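Local coordinates for protein extracellular ligand-binding receptor (Rhodopseudomonas palustris, PDB 3SG0) that binds benzoylformate (phenylglyoxylate) and probably serves as a periplasmic solute-binding receptor for the uptake of aromatic acids, at residues V92-S97 with M117-A122. Sequence-based numbering, arbitrary orientation.
Sequences VLIGSS and MTMAAA. With 173 (benzoyl-formic acid), chain B.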
loop_
_atom_site.group_PDB
_atom_site.type_symbol
_atom_site.label_atom_id
_atom_site.label_comp_id
_atom_site.label_asym_id
_atom_site.label_seq_id
_atom_site.Cartn_x
_atom_site.Cartn_y
_atom_site.Cartn_z
ATOM N N VAL A 92 -4.622 -16.529 -9.975
ATOM C CA VAL A 92 -4.741 -15.290 -9.223
ATOM C C VAL A 92 -3.800 -14.271 -9.846
ATOM O O VAL A 92 -2.687 -14.626 -10.246
ATOM C CB VAL A 92 -4.334 -15.482 -7.743
ATOM C CG1 VAL A 92 -4.438 -14.173 -6.972
ATOM C CG2 VAL A 92 -5.184 -16.562 -7.082
ATOM N N LEU A 93 -4.238 -13.017 -9.924
ATOM C CA LEU A 93 -3.392 -11.907 -10.353
ATOM C C LEU A 93 -3.121 -11.039 -9.148
ATOM O O LEU A 93 -4.011 -10.829 -8.332
ATOM C CB LEU A 93 -4.119 -11.087 -11.410
ATOM C CG LEU A 93 -3.381 -9.916 -12.052
ATOM C CD1 LEU A 93 -2.040 -10.335 -12.668
ATOM C CD2 LEU A 93 -4.264 -9.246 -13.097
ATOM N N ILE A 94 -1.896 -10.542 -9.032
ATOM C CA ILE A 94 -1.506 -9.659 -7.946
ATOM C C ILE A 94 -0.878 -8.403 -8.540
ATOM O O ILE A 94 -0.023 -8.497 -9.428
ATOM C CB ILE A 94 -0.515 -10.360 -6.993
ATOM C CG1 ILE A 94 -1.133 -11.663 -6.453
ATOM C CG2 ILE A 94 -0.085 -9.414 -5.887
ATOM C CD1 ILE A 94 -0.261 -12.403 -5.453
ATOM N N GLY A 95 -1.314 -7.236 -8.085
ATOM C CA GLY A 95 -0.714 -5.978 -8.503
ATOM C C GLY A 95 -1.732 -4.868 -8.689
ATOM O O GLY A 95 -2.925 -5.041 -8.405
ATOM N N SER A 96 -1.286 -3.688 -9.111
ATOM C CA SER A 96 0.116 -3.319 -9.157
ATOM C C SER A 96 0.501 -2.706 -7.805
ATOM O O SER A 96 -0.157 -2.947 -6.784
ATOM C CB SER A 96 0.329 -2.342 -10.317
ATOM O OG SER A 96 1.683 -1.923 -10.427
ATOM N N SER A 97 1.573 -1.919 -7.812
ATOM C CA SER A 97 2.111 -1.290 -6.613
ATOM C C SER A 97 1.473 0.051 -6.298
ATOM O O SER A 97 1.519 0.502 -5.152
ATOM C CB SER A 97 3.602 -1.032 -6.802
ATOM O OG SER A 97 4.305 -2.185 -7.233
HETATM N N MSE A 117 -5.401 -9.395 -6.322
HETATM C CA MSE A 117 -4.917 -8.893 -5.041
HETATM C C MSE A 117 -4.131 -7.623 -5.344
HETATM O O MSE A 117 -2.981 -7.700 -5.790
HETATM C CB MSE A 117 -4.006 -9.910 -4.354
HETATM C CG MSE A 117 -4.489 -11.348 -4.417
HETATM SE SE MSE A 117 -6.199 -11.693 -3.603
HETATM C CE MSE A 117 -5.695 -11.296 -1.750
ATOM N N THR A 118 -4.730 -6.451 -5.168
ATOM C CA THR A 118 -3.984 -5.237 -5.453
ATOM C C THR A 118 -3.037 -4.916 -4.307
ATOM O O THR A 118 -3.343 -5.210 -3.150
ATOM C CB THR A 118 -4.905 -4.047 -5.770
ATOM O OG1 THR A 118 -4.100 -2.933 -6.162
ATOM C CG2 THR A 118 -5.758 -3.629 -4.580
HETATM N N MSE A 119 -1.886 -4.326 -4.625
HETATM C CA MSE A 119 -0.903 -3.959 -3.606
HETATM C C MSE A 119 -0.882 -2.456 -3.316
HETATM O O MSE A 119 -0.041 -1.979 -2.547
HETATM C CB MSE A 119 0.492 -4.475 -3.979
HETATM C CG MSE A 119 0.548 -5.993 -4.078
HETATM SE SE MSE A 119 2.308 -6.684 -4.468
HETATM C CE MSE A 119 2.442 -6.139 -6.338
ATOM N N ALA A 120 -1.817 -1.720 -3.910
ATOM C CA ALA A 120 -1.875 -0.274 -3.774
ATOM C C ALA A 120 -2.857 0.141 -2.674
ATOM O O ALA A 120 -3.492 -0.713 -2.046
ATOM C CB ALA A 120 -2.224 0.347 -5.114
ATOM N N ALA A 121 -2.978 1.447 -2.444
ATOM C CA ALA A 121 -3.557 1.943 -1.191
ATOM C C ALA A 121 -4.919 2.626 -1.264
ATOM O O ALA A 121 -5.642 2.639 -0.266
ATOM C CB ALA A 121 -2.569 2.895 -0.508
ATOM N N ALA A 122 -5.261 3.261 -2.382
ATOM C CA ALA A 122 -6.459 4.112 -2.395
ATOM C C ALA A 122 -7.758 3.334 -2.197
ATOM O O ALA A 122 -7.943 2.260 -2.756
ATOM C CB ALA A 122 -6.530 4.912 -3.673
HETATM O O1B 173 B . -1.373 3.481 -3.880
HETATM C C1 173 B . -0.432 4.126 -4.259
HETATM O O1A 173 B . -0.432 4.851 -5.445
HETATM C C2 173 B . 0.735 4.379 -3.343
HETATM O O2 173 B . 1.538 5.224 -3.604
HETATM C C1G 173 B . 0.869 3.490 -2.147
HETATM C C2D 173 B . 0.680 1.986 -2.314
HETATM C C2E 173 B . 0.786 1.073 -1.110
HETATM C C3 173 B . 1.068 1.682 0.262
HETATM C C1E 173 B . 1.250 3.206 0.402
HETATM C C1D 173 B . 1.159 4.124 -0.799
HETATM O O HOH W 1 2.587 -1.233 -3.132
#
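Ile94 and Met117 form a parallel beta bridge, bonded through the flanking Leu93 O and Gly95 N. The two strands belong to a beta-alpha-beta unit, joined by helix 99-111, in a periplasmic binding protein fold. Met117 N donates to Leu93 O at 2.8 Å. Gly95 N returns a bond to Met117 O at 2.9 Å.

Ile94 spans both selenomethionines. Its CG1 lies against CG of Met117, which Val92 CG1 also touches. Its CG2 stands anti to the backbone N (CG1 at chi1 -57°) and reaches Met119 SE at 3.9 Å; these two side chains cross at about a right angle. Cut back to an alanine, this side chain is likely to leave Met117 CG and Met119 SE without their shared apolar neighbour and open a gap next to Leu311 and Met315 of helix 306-328.

Further along, the two segments stay linked. A cis peptide joins Gly95 to Ser96. Thr118 CA-H points at Gly95 O, 3.1 Å between CA and O. Ser96 O accepts a hydrogen bond from Met119 N, 3.1 Å away. Met119 bends at chi3 (-72°), which brings CE to Gly95 CA.

The loop ends form part of the ligand pocket. One water bridges the carbonyls of Ser97 and Met119, donating to both. Ser97 O lies 3.3 Å from C2D of the benzoylformate ring. Ala121 N donates to the ligand's carboxylate O1B at 3.0 Å. Thr99 and Arg198 also bind the ligand. In the next shell, Asp70 hydrogen-bonds Ser96 OG, Gln47 hydrogen-bonds Ser97 OG, and Ser102 OG of helix 99-111 hydrogen-bonds Thr118 OG1.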